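Local structure of poly-beta-1,6-N-acetyl-D-glucosamine export protein (4Y25) at residues 19-24 with 282-287; 118-123 with 134-139; 152-157 with 168-173; 160-165 with 196-201. The protein exports the biofilm adhesin poly-beta-1,6-N-acetyl-D-glucosamine across the bacterial outer membrane, this chain being its C-terminal beta-barrel porin domain. All coordinates share one frame; numbering follows the deposited sequence.

Interaction 1 (19-24 with 282-287)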
# COMPACT_ATOMS: atom_id res chain seq x y z
N ASP A 19 17.35 -5.77 -5.56
CA ASP A 19 18.47 -5.36 -4.73
C ASP A 19 18.04 -4.21 -3.84
O ASP A 19 18.09 -3.04 -4.24
CB ASP A 19 19.68 -4.96 -5.58
CG ASP A 19 20.91 -4.66 -4.73
OD1 ASP A 19 20.97 -5.12 -3.58
OD2 ASP A 19 21.81 -3.96 -5.24
N ALA A 20 17.60 -4.54 -2.63
CA ALA A 20 17.13 -3.53 -1.68
C ALA A 20 18.13 -3.36 -0.54
O ALA A 20 18.05 -4.05 0.47
CB ALA A 20 15.76 -3.91 -1.14
N GLU A 21 19.05 -2.42 -0.71
CA GLU A 21 20.10 -2.19 0.29
C GLU A 21 19.63 -1.24 1.38
O GLU A 21 20.44 -0.70 2.14
CB GLU A 21 21.36 -1.66 -0.39
CG GLU A 21 21.97 -2.64 -1.38
CD GLU A 21 23.06 -2.03 -2.25
OE1 GLU A 21 23.48 -0.89 -1.96
OE2 GLU A 21 23.49 -2.69 -3.21
N GLY A 22 18.31 -1.04 1.47
CA GLY A 22 17.72 -0.20 2.49
C GLY A 22 17.81 -0.82 3.88
O GLY A 22 18.20 -1.98 4.02
N PRO A 23 17.45 -0.05 4.91
CA PRO A 23 17.59 -0.44 6.32
C PRO A 23 16.51 -1.39 6.85
O PRO A 23 16.84 -2.24 7.68
CB PRO A 23 17.53 0.90 7.06
CG PRO A 23 16.67 1.74 6.20
CD PRO A 23 16.98 1.34 4.78
N ASP A 24 15.27 -1.26 6.40
CA ASP A 24 14.23 -2.16 6.90
C ASP A 24 13.80 -3.17 5.84
O ASP A 24 12.62 -3.52 5.74
CB ASP A 24 13.02 -1.37 7.43
CG ASP A 24 12.36 -0.50 6.37
OD1 ASP A 24 12.90 -0.40 5.24
OD2 ASP A 24 11.30 0.09 6.67
N ASP A 282 23.67 9.05 4.38
CA ASP A 282 23.75 9.05 2.92
C ASP A 282 22.80 8.02 2.31
O ASP A 282 22.34 7.09 2.99
CB ASP A 282 25.20 8.79 2.47
CG ASP A 282 25.36 8.89 0.96
OD1 ASP A 282 25.15 9.99 0.40
OD2 ASP A 282 25.71 7.86 0.33
N ARG A 283 22.53 8.19 1.03
CA ARG A 283 21.47 7.48 0.32
C ARG A 283 21.80 6.04 -0.04
O ARG A 283 22.87 5.74 -0.58
CB ARG A 283 21.12 8.26 -0.94
CG ARG A 283 21.02 9.76 -0.72
CD ARG A 283 21.26 10.54 -1.99
NE ARG A 283 20.21 10.31 -2.99
CZ ARG A 283 20.45 10.03 -4.26
NH1 ARG A 283 21.70 9.96 -4.71
NH2 ARG A 283 19.44 9.84 -5.10
N GLU A 284 20.86 5.14 0.26
CA GLU A 284 20.90 3.78 -0.27
C GLU A 284 19.78 3.61 -1.30
O GLU A 284 18.82 4.38 -1.31
CB GLU A 284 20.77 2.74 0.85
CG GLU A 284 22.09 2.35 1.52
CD GLU A 284 22.95 1.42 0.67
OE1 GLU A 284 22.74 1.34 -0.56
OE2 GLU A 284 23.85 0.77 1.24
N HIS A 285 19.91 2.61 -2.16
CA HIS A 285 18.95 2.42 -3.24
C HIS A 285 18.10 1.16 -3.07
O HIS A 285 18.59 0.13 -2.60
CB HIS A 285 19.68 2.37 -4.59
CG HIS A 285 20.56 1.17 -4.75
ND1 HIS A 285 20.09 -0.04 -5.20
CD2 HIS A 285 21.89 1.01 -4.52
CE1 HIS A 285 21.09 -0.91 -5.24
NE2 HIS A 285 22.19 -0.30 -4.83
N ASN A 286 16.84 1.24 -3.46
CA ASN A 286 15.96 0.08 -3.46
C ASN A 286 15.44 -0.23 -4.85
O ASN A 286 14.92 0.64 -5.54
CB ASN A 286 14.79 0.28 -2.50
CG ASN A 286 15.20 0.19 -1.05
OD1 ASN A 286 16.04 -0.63 -0.68
ND2 ASN A 286 14.61 1.03 -0.21
N LEU A 287 15.60 -1.48 -5.26
CA LEU A 287 15.10 -1.94 -6.55
C LEU A 287 14.25 -3.18 -6.33
O LEU A 287 14.73 -4.17 -5.78
CB LEU A 287 16.25 -2.23 -7.51
CG LEU A 287 15.86 -2.63 -8.94
CD1 LEU A 287 15.32 -1.43 -9.70
CD2 LEU A 287 17.05 -3.25 -9.66
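E284 meets E21 through its carboxylate, where the last strand of the chain starts to run beside the end of the first. Its side chain bends at chi2 (-75°), which folds the acid back beside E21: OE1 of E284 lies 2.7 Å from OE1 of E21, and the two carboxylate planes stand almost perpendicular. E284 OE1 also receives a weak bond from the backbone N of H285.

H285 has CG between its backbone N and carbonyl carbon (chi1 66°), a turn that brings the imidazole up to the carboxylates of D19 and E21. OD2 of D19 lies in the ring plane at its edge, 3.1 Å from CE1, whereas the E21 carboxylate comes in obliquely, with OE2 3.2 Å from NE2. Such an acidic setting would probably stabilise a positive charge on the ring. The backbone O of H285 takes the N-H of E21 at 3.2 Å.

This is the seam that closes the 16-stranded antiparallel barrel: strand 283-297 meets strand 8-20, the opposite end of the sequence. N286 and A20 form a non-hydrogen-bonded pair there. N286 OD1 packs 3.3 Å from A20 CB and accepts a weak bond from G22 N, so the side-chain amide touches the chain where it leaves the strand; Y279 also touches N286.

L287 faces D19 in a hydrogen-bonded pair: D19 N reaches L287 O at 3.1 Å, and L287 N returns to D19 O at the same length. The L287 side chain packs on L272 and W274 of strand 266-278.

Interaction 2 (118-123 with 134-139); sequences RLSHRV and GNSAQA
R118 lays its CB against the side chain of N135, while the rest of the arginine, extended from CG to NE, runs away from the contact and touches Y85 of strand 79-89. After R118 the chain is modelled with a cis peptide bond, and L119 then passes across the carbonyl of G134. There the L119 CA makes a CA-H...O contact of 3.2 Å with G134 O.

The same oxygen receives the backbone N-H of S120 at 2.8 Å (153° at the hydrogen). With OG anti to its backbone N (chi1 -178°), S120 turns its hydroxyl to S136, the two OG atoms being hydrogen-bonded at 2.8 Å. S120 OG also accepts from the backbone N of R122 at 3.0 Å. That makes an ST turn, in which one hydroxyl takes part in both the turn of the loop and its link to the strand.

The pattern is that of a barrel loop folded back over its own wall: the residues following strand 110-118 lie on the first half of strand 134-144, on the side that carries S136 and Q138, which probably faces the barrel interior.

R122 passes Q138 obliquely, NE 3.7 Å from NE2, with guanidinium and amide planes 39° apart; its NH1 makes a long, weak ion pair with E168. V123 sets CG2 3.7 Å from the CA of G134, packing against backbone that carries no side chain.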
# COMPACT_ATOMS: atom_id res chain seq x y z
N ARG A 118 -4.58 -5.12 14.30
CA ARG A 118 -3.66 -5.90 15.11
C ARG A 118 -3.41 -7.19 14.34
O ARG A 118 -4.34 -7.76 13.79
CB ARG A 118 -4.21 -6.17 16.52
CG ARG A 118 -5.23 -7.31 16.60
CD ARG A 118 -5.44 -7.84 18.01
NE ARG A 118 -6.78 -8.39 18.18
CZ ARG A 118 -7.17 -9.13 19.22
NH1 ARG A 118 -6.31 -9.41 20.19
NH2 ARG A 118 -8.41 -9.59 19.28
N LEU A 119 -2.15 -7.60 14.16
CA LEU A 119 -1.00 -6.74 14.33
C LEU A 119 -0.91 -5.84 13.10
O LEU A 119 -1.45 -6.17 12.05
CB LEU A 119 0.29 -7.55 14.49
CG LEU A 119 0.30 -8.77 15.41
CD1 LEU A 119 -0.17 -10.02 14.69
CD2 LEU A 119 1.69 -8.98 15.98
N SER A 120 -0.23 -4.71 13.23
CA SER A 120 -0.18 -3.74 12.14
C SER A 120 0.96 -4.02 11.18
O SER A 120 2.04 -4.47 11.58
CB SER A 120 -0.05 -2.32 12.70
OG SER A 120 -0.05 -1.37 11.65
N HIS A 121 0.73 -3.75 9.90
CA HIS A 121 1.77 -3.86 8.88
C HIS A 121 2.61 -2.60 8.86
O HIS A 121 3.66 -2.54 8.23
CB HIS A 121 1.16 -4.11 7.50
CG HIS A 121 0.21 -5.27 7.46
ND1 HIS A 121 0.62 -6.57 7.66
CD2 HIS A 121 -1.12 -5.33 7.23
CE1 HIS A 121 -0.42 -7.38 7.56
NE2 HIS A 121 -1.49 -6.65 7.30
N ARG A 122 2.13 -1.57 9.56
CA ARG A 122 2.85 -0.31 9.68
C ARG A 122 4.09 -0.49 10.56
O ARG A 122 4.95 0.39 10.63
CB ARG A 122 1.93 0.78 10.24
CG ARG A 122 1.03 1.41 9.19
CD ARG A 122 1.13 2.92 9.21
NE ARG A 122 0.68 3.53 7.96
CZ ARG A 122 1.46 3.69 6.88
NH1 ARG A 122 2.71 3.27 6.91
NH2 ARG A 122 0.97 4.26 5.79
N VAL A 123 4.15 -1.63 11.24
CA VAL A 123 5.39 -2.09 11.86
C VAL A 123 6.24 -2.77 10.79
O VAL A 123 5.75 -3.67 10.11
CB VAL A 123 5.11 -3.08 13.01
CG1 VAL A 123 6.39 -3.78 13.44
CG2 VAL A 123 4.46 -2.36 14.19
N GLY A 134 2.87 -4.79 17.19
CA GLY A 134 2.31 -3.46 16.99
C GLY A 134 0.83 -3.43 16.68
O GLY A 134 0.32 -4.25 15.91
N ASN A 135 0.13 -2.47 17.28
CA ASN A 135 -1.27 -2.20 16.96
C ASN A 135 -1.42 -0.74 16.53
O ASN A 135 -0.74 0.13 17.06
CB ASN A 135 -2.17 -2.51 18.15
CG ASN A 135 -2.01 -3.94 18.65
OD1 ASN A 135 -1.65 -4.84 17.90
ND2 ASN A 135 -2.28 -4.14 19.94
N SER A 136 -2.32 -0.48 15.59
CA SER A 136 -2.38 0.86 15.00
C SER A 136 -3.80 1.36 14.73
O SER A 136 -4.78 0.63 14.87
CB SER A 136 -1.60 0.88 13.69
OG SER A 136 -2.22 0.07 12.71
N ALA A 137 -3.88 2.63 14.34
CA ALA A 137 -5.13 3.26 13.94
C ALA A 137 -4.89 4.23 12.79
O ALA A 137 -4.13 5.20 12.94
CB ALA A 137 -5.77 3.96 15.12
N GLN A 138 -5.51 3.98 11.65
CA GLN A 138 -5.38 4.86 10.50
C GLN A 138 -6.64 5.67 10.26
O GLN A 138 -7.75 5.22 10.57
CB GLN A 138 -5.05 4.07 9.23
CG GLN A 138 -3.81 3.19 9.31
CD GLN A 138 -3.45 2.57 7.97
OE1 GLN A 138 -4.02 2.94 6.94
NE2 GLN A 138 -2.52 1.62 7.98
N ALA A 139 -6.47 6.87 9.72
CA ALA A 139 -7.60 7.68 9.25
C ALA A 139 -7.18 8.49 8.03
O ALA A 139 -6.02 8.87 7.91
CB ALA A 139 -8.10 8.59 10.36

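Interaction 3 (152-157 with 168-173)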
# COMPACT_ATOMS: atom_id res chain seq x y z
N GLY A 152 -5.50 14.29 -0.86
CA GLY A 152 -5.67 13.25 0.14
C GLY A 152 -4.87 13.46 1.40
O GLY A 152 -3.64 13.44 1.38
N VAL A 153 -5.57 13.64 2.51
CA VAL A 153 -4.92 13.77 3.81
C VAL A 153 -5.03 12.45 4.56
O VAL A 153 -6.10 11.85 4.62
CB VAL A 153 -5.53 14.89 4.65
CG1 VAL A 153 -4.56 15.31 5.74
CG2 VAL A 153 -5.89 16.08 3.77
N SER A 154 -3.92 12.01 5.14
CA SER A 154 -3.89 10.74 5.85
C SER A 154 -2.91 10.80 7.02
O SER A 154 -1.92 11.52 6.98
CB SER A 154 -3.51 9.60 4.91
OG SER A 154 -3.29 8.40 5.63
N TRP A 155 -3.21 10.03 8.06
CA TRP A 155 -2.31 9.92 9.20
C TRP A 155 -2.55 8.61 9.94
O TRP A 155 -3.63 8.02 9.84
CB TRP A 155 -2.49 11.11 10.15
CG TRP A 155 -3.87 11.22 10.69
CD1 TRP A 155 -4.33 10.67 11.85
CD2 TRP A 155 -4.97 11.91 10.11
NE1 TRP A 155 -5.66 10.98 12.03
CE2 TRP A 155 -6.07 11.74 10.97
CE3 TRP A 155 -5.14 12.65 8.94
CZ2 TRP A 155 -7.32 12.30 10.69
CZ3 TRP A 155 -6.37 13.20 8.67
CH2 TRP A 155 -7.45 13.02 9.54
N ALA A 156 -1.55 8.17 10.69
CA ALA A 156 -1.63 6.91 11.40
C ALA A 156 -0.79 6.94 12.67
O ALA A 156 0.32 7.47 12.69
CB ALA A 156 -1.19 5.77 10.51
N PHE A 157 -1.33 6.36 13.74
CA PHE A 157 -0.61 6.22 14.99
C PHE A 157 -0.36 4.74 15.25
O PHE A 157 -1.24 3.91 15.02
CB PHE A 157 -1.39 6.86 16.15
CG PHE A 157 -1.92 8.24 15.84
CD1 PHE A 157 -1.15 9.37 16.09
CD2 PHE A 157 -3.19 8.41 15.32
CE1 PHE A 157 -1.63 10.64 15.81
CE2 PHE A 157 -3.68 9.68 15.03
CZ PHE A 157 -2.90 10.79 15.28
N GLU A 168 2.57 8.70 11.99
CA GLU A 168 2.84 9.04 10.60
C GLU A 168 1.74 9.94 10.04
O GLU A 168 0.58 9.81 10.42
CB GLU A 168 2.95 7.77 9.76
CG GLU A 168 4.09 6.85 10.17
CD GLU A 168 4.13 5.57 9.35
OE1 GLU A 168 4.56 5.62 8.18
OE2 GLU A 168 3.73 4.51 9.88
N VAL A 169 2.12 10.86 9.17
CA VAL A 169 1.16 11.71 8.47
C VAL A 169 1.56 11.84 7.01
O VAL A 169 2.74 12.01 6.69
CB VAL A 169 1.07 13.13 9.10
CG1 VAL A 169 0.03 13.96 8.37
CG2 VAL A 169 0.74 13.05 10.58
N SER A 170 0.58 11.76 6.11
CA SER A 170 0.85 11.92 4.69
C SER A 170 -0.16 12.86 4.05
O SER A 170 -1.30 12.96 4.49
CB SER A 170 0.83 10.56 3.98
OG SER A 170 -0.45 9.96 4.06
N LEU A 171 0.28 13.56 3.01
CA LEU A 171 -0.60 14.44 2.25
C LEU A 171 -0.30 14.32 0.77
O LEU A 171 0.78 14.69 0.31
CB LEU A 171 -0.45 15.89 2.72
CG LEU A 171 -1.21 16.93 1.90
CD1 LEU A 171 -2.70 16.61 1.83
CD2 LEU A 171 -0.99 18.32 2.47
N GLU A 172 -1.26 13.79 0.02
CA GLU A 172 -1.07 13.57 -1.41
C GLU A 172 -1.97 14.46 -2.25
O GLU A 172 -2.98 14.99 -1.76
CB GLU A 172 -1.32 12.10 -1.76
CG GLU A 172 -0.29 11.14 -1.18
CD GLU A 172 -0.38 9.76 -1.80
OE1 GLU A 172 -0.94 9.63 -2.90
OE2 GLU A 172 0.12 8.80 -1.17
N GLY A 173 -1.60 14.63 -3.51
CA GLY A 173 -2.41 15.35 -4.47
C GLY A 173 -2.40 14.62 -5.80
O GLY A 173 -1.47 13.88 -6.11
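V169 and W155 face each other as a non-hydrogen-bonded pair, and the valine side chain touches both backbone and side chain of the neighbouring strand. Its CB stands 4.0 Å from the carbonyl O of S154. From there the two methyls part. V169 CG1, anti to the backbone N (chi1 -178°), leans on S154 O at 3.4 Å, while V169 CG2 touches CB of W155 at 3.8 Å. The indole itself leads away from this pair, and W155 packs against A139 of strand 134-144. A similar apolar contact recurs two residues along, between V153 CG2 and L171 CD1, on the same face.

The other face is more polar, with S154, S170, E168 and E172 beside A156. S170 OG lies 3.2 Å from S154 CB, and E168 sends OE1 to the hydroxyl of Y192. Between the faces, three hydrogen-bonded pairs, G152 with E172, S154 with S170 and A156 with E168, supply six backbone bonds; S170 N to S154 O is nearly straight, at 171°.

The strands run close to antiparallel, with 169° between their directions. An apolar face backed by a more polar one on such a hairpin is characteristic of an outer-membrane beta-barrel wall, whose apolar side probably faces lipid.

Interaction 4 (160-165 with 196-201); sequences FSDSNQ and NTEHDT
Two torsions bring N164 and T197 together: N164 carries its amide anti to the backbone N (chi1 -175°), reaching across to the other loop, and T197 holds OG1 between its own N and carbonyl carbon (chi1 51°), turned back toward the asparagine. N164 OD1 thus becomes a shared acceptor. The backbone N of E198 approaches it at 2.7 Å, in the amide plane and on a lone pair, while the backbone N of T197 comes at 2.8 Å from above that plane. T197 OG1 adds a weak bond, and N205 ND2 donates as well, so the oxygen is well satisfied.

The other end of the amide is used too. ND2 of N164 donates to N196 OD1 at 3.1 Å, almost straight (173°) and in its own plane; the two amides are not far from coplanar. N196 is itself held by R166 at OD1 and by P206 O and E194 at ND2. N164 ND2 also lies 3.6 Å above one face of the F160 ring, toward its rim.

T197 OG1 accepts the backbone N-H of Q165 at 3.0 Å, which links the hydroxyl to Q165 as well as, weakly, to N164. Beside this network, CB of E198 packs against CB of N164 at 3.6 Å.

The contact joins two barrel loops, probably on the extracellular side: 160-165 spans the turn between strands 149-160 and 165-179, whereas residues 196-201 belong to the longer connection from strand 183-195 to strand 208-225. Y203 of that connection hydrogen-bonds through OH to D162 OD2 and lays its ring parallel to that of F160.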
# COMPACT_ATOMS: atom_id res chain seq x y z
N PHE A 160 4.12 0.26 19.41
CA PHE A 160 4.98 -0.92 19.35
C PHE A 160 5.06 -1.60 20.71
O PHE A 160 4.81 -0.97 21.74
CB PHE A 160 6.39 -0.54 18.88
CG PHE A 160 6.47 -0.12 17.43
CD1 PHE A 160 5.75 0.97 16.96
CD2 PHE A 160 7.30 -0.80 16.56
CE1 PHE A 160 5.84 1.35 15.64
CE2 PHE A 160 7.40 -0.42 15.23
CZ PHE A 160 6.67 0.66 14.77
N SER A 161 5.42 -2.88 20.73
CA SER A 161 5.52 -3.62 21.98
C SER A 161 6.83 -3.33 22.72
O SER A 161 7.18 -4.02 23.67
CB SER A 161 5.40 -5.13 21.72
OG SER A 161 6.50 -5.61 20.98
N ASP A 162 7.55 -2.30 22.27
CA ASP A 162 8.77 -1.87 22.95
C ASP A 162 8.68 -0.39 23.31
O ASP A 162 9.68 0.33 23.25
CB ASP A 162 10.00 -2.16 22.07
CG ASP A 162 10.05 -1.29 20.82
OD1 ASP A 162 9.02 -0.71 20.44
OD2 ASP A 162 11.14 -1.20 20.21
N SER A 163 7.48 0.04 23.67
CA SER A 163 7.19 1.40 24.15
C SER A 163 7.26 2.48 23.07
O SER A 163 6.89 3.62 23.31
CB SER A 163 8.13 1.77 25.30
OG SER A 163 7.93 3.11 25.72
N ASN A 164 7.73 2.12 21.88
CA ASN A 164 7.83 3.09 20.79
C ASN A 164 6.48 3.38 20.16
O ASN A 164 5.74 2.46 19.82
CB ASN A 164 8.80 2.61 19.72
CG ASN A 164 9.01 3.65 18.62
OD1 ASN A 164 9.80 4.58 18.78
ND2 ASN A 164 8.31 3.49 17.51
N GLN A 165 6.15 4.66 20.01
CA GLN A 165 4.95 5.03 19.28
C GLN A 165 5.28 5.86 18.05
O GLN A 165 5.95 6.89 18.14
CB GLN A 165 3.95 5.77 20.18
CG GLN A 165 4.55 6.56 21.33
CD GLN A 165 3.51 7.40 22.05
OE1 GLN A 165 2.42 6.91 22.38
NE2 GLN A 165 3.82 8.66 22.29
N ASN A 196 9.01 9.09 15.81
CA ASN A 196 9.08 7.95 16.73
C ASN A 196 9.58 8.38 18.10
O ASN A 196 9.78 9.57 18.35
CB ASN A 196 9.98 6.86 16.15
CG ASN A 196 9.39 6.21 14.93
OD1 ASN A 196 8.55 5.31 15.03
ND2 ASN A 196 9.83 6.64 13.75
N THR A 197 9.78 7.42 19.00
CA THR A 197 10.18 7.75 20.36
C THR A 197 11.39 6.95 20.86
O THR A 197 12.33 7.53 21.41
CB THR A 197 9.01 7.55 21.36
OG1 THR A 197 8.44 6.25 21.18
CG2 THR A 197 7.94 8.60 21.12
N GLU A 198 11.37 5.63 20.69
CA GLU A 198 12.47 4.79 21.16
C GLU A 198 13.75 5.10 20.36
O GLU A 198 13.72 5.12 19.13
CB GLU A 198 12.12 3.31 21.06
CG GLU A 198 12.98 2.40 21.93
CD GLU A 198 12.64 2.49 23.41
OE1 GLU A 198 11.62 3.13 23.75
OE2 GLU A 198 13.39 1.93 24.23
N HIS A 199 14.85 5.32 21.07
CA HIS A 199 16.04 5.90 20.45
C HIS A 199 17.13 4.90 20.06
O HIS A 199 17.79 5.07 19.04
CB HIS A 199 16.64 6.96 21.38
CG HIS A 199 16.10 8.33 21.14
ND1 HIS A 199 16.40 9.41 21.94
CD2 HIS A 199 15.26 8.81 20.18
CE1 HIS A 199 15.78 10.49 21.49
NE2 HIS A 199 15.08 10.15 20.42
N ASP A 200 17.32 3.86 20.87
CA ASP A 200 18.25 2.80 20.51
C ASP A 200 17.46 1.56 20.11
O ASP A 200 17.01 0.79 20.96
CB ASP A 200 19.21 2.49 21.66
CG ASP A 200 19.77 3.74 22.31
OD1 ASP A 200 20.93 4.11 22.00
OD2 ASP A 200 19.06 4.36 23.13
N THR A 201 17.29 1.38 18.80
CA THR A 201 16.43 0.33 18.27
C THR A 201 17.16 -0.56 17.27
O THR A 201 18.04 -0.10 16.54
CB THR A 201 15.18 0.92 17.58
OG1 THR A 201 15.55 1.47 16.31
CG2 THR A 201 14.54 2.00 18.44

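Interactions 2 and 3 are joined in one wall, their centres 14 Å apart: neighbouring strands meet through A137 N and F157 O at 3.0 Å, and A139 O and W155 N at the same distance. Interaction 4 continues the hairpin of interaction 3 at its turn, and their segments alternate along the chain. It also touches interaction 2, where V123 CG2 packs 3.7 Å from F160 CE2, so that the folded-back loop and the turn meet. Interaction 1 stands apart, its centre 22 to 24 Å from the others and its nearest atoms about 7 Å from interaction 2, yet its closure of the barrel encloses the other three in sequence.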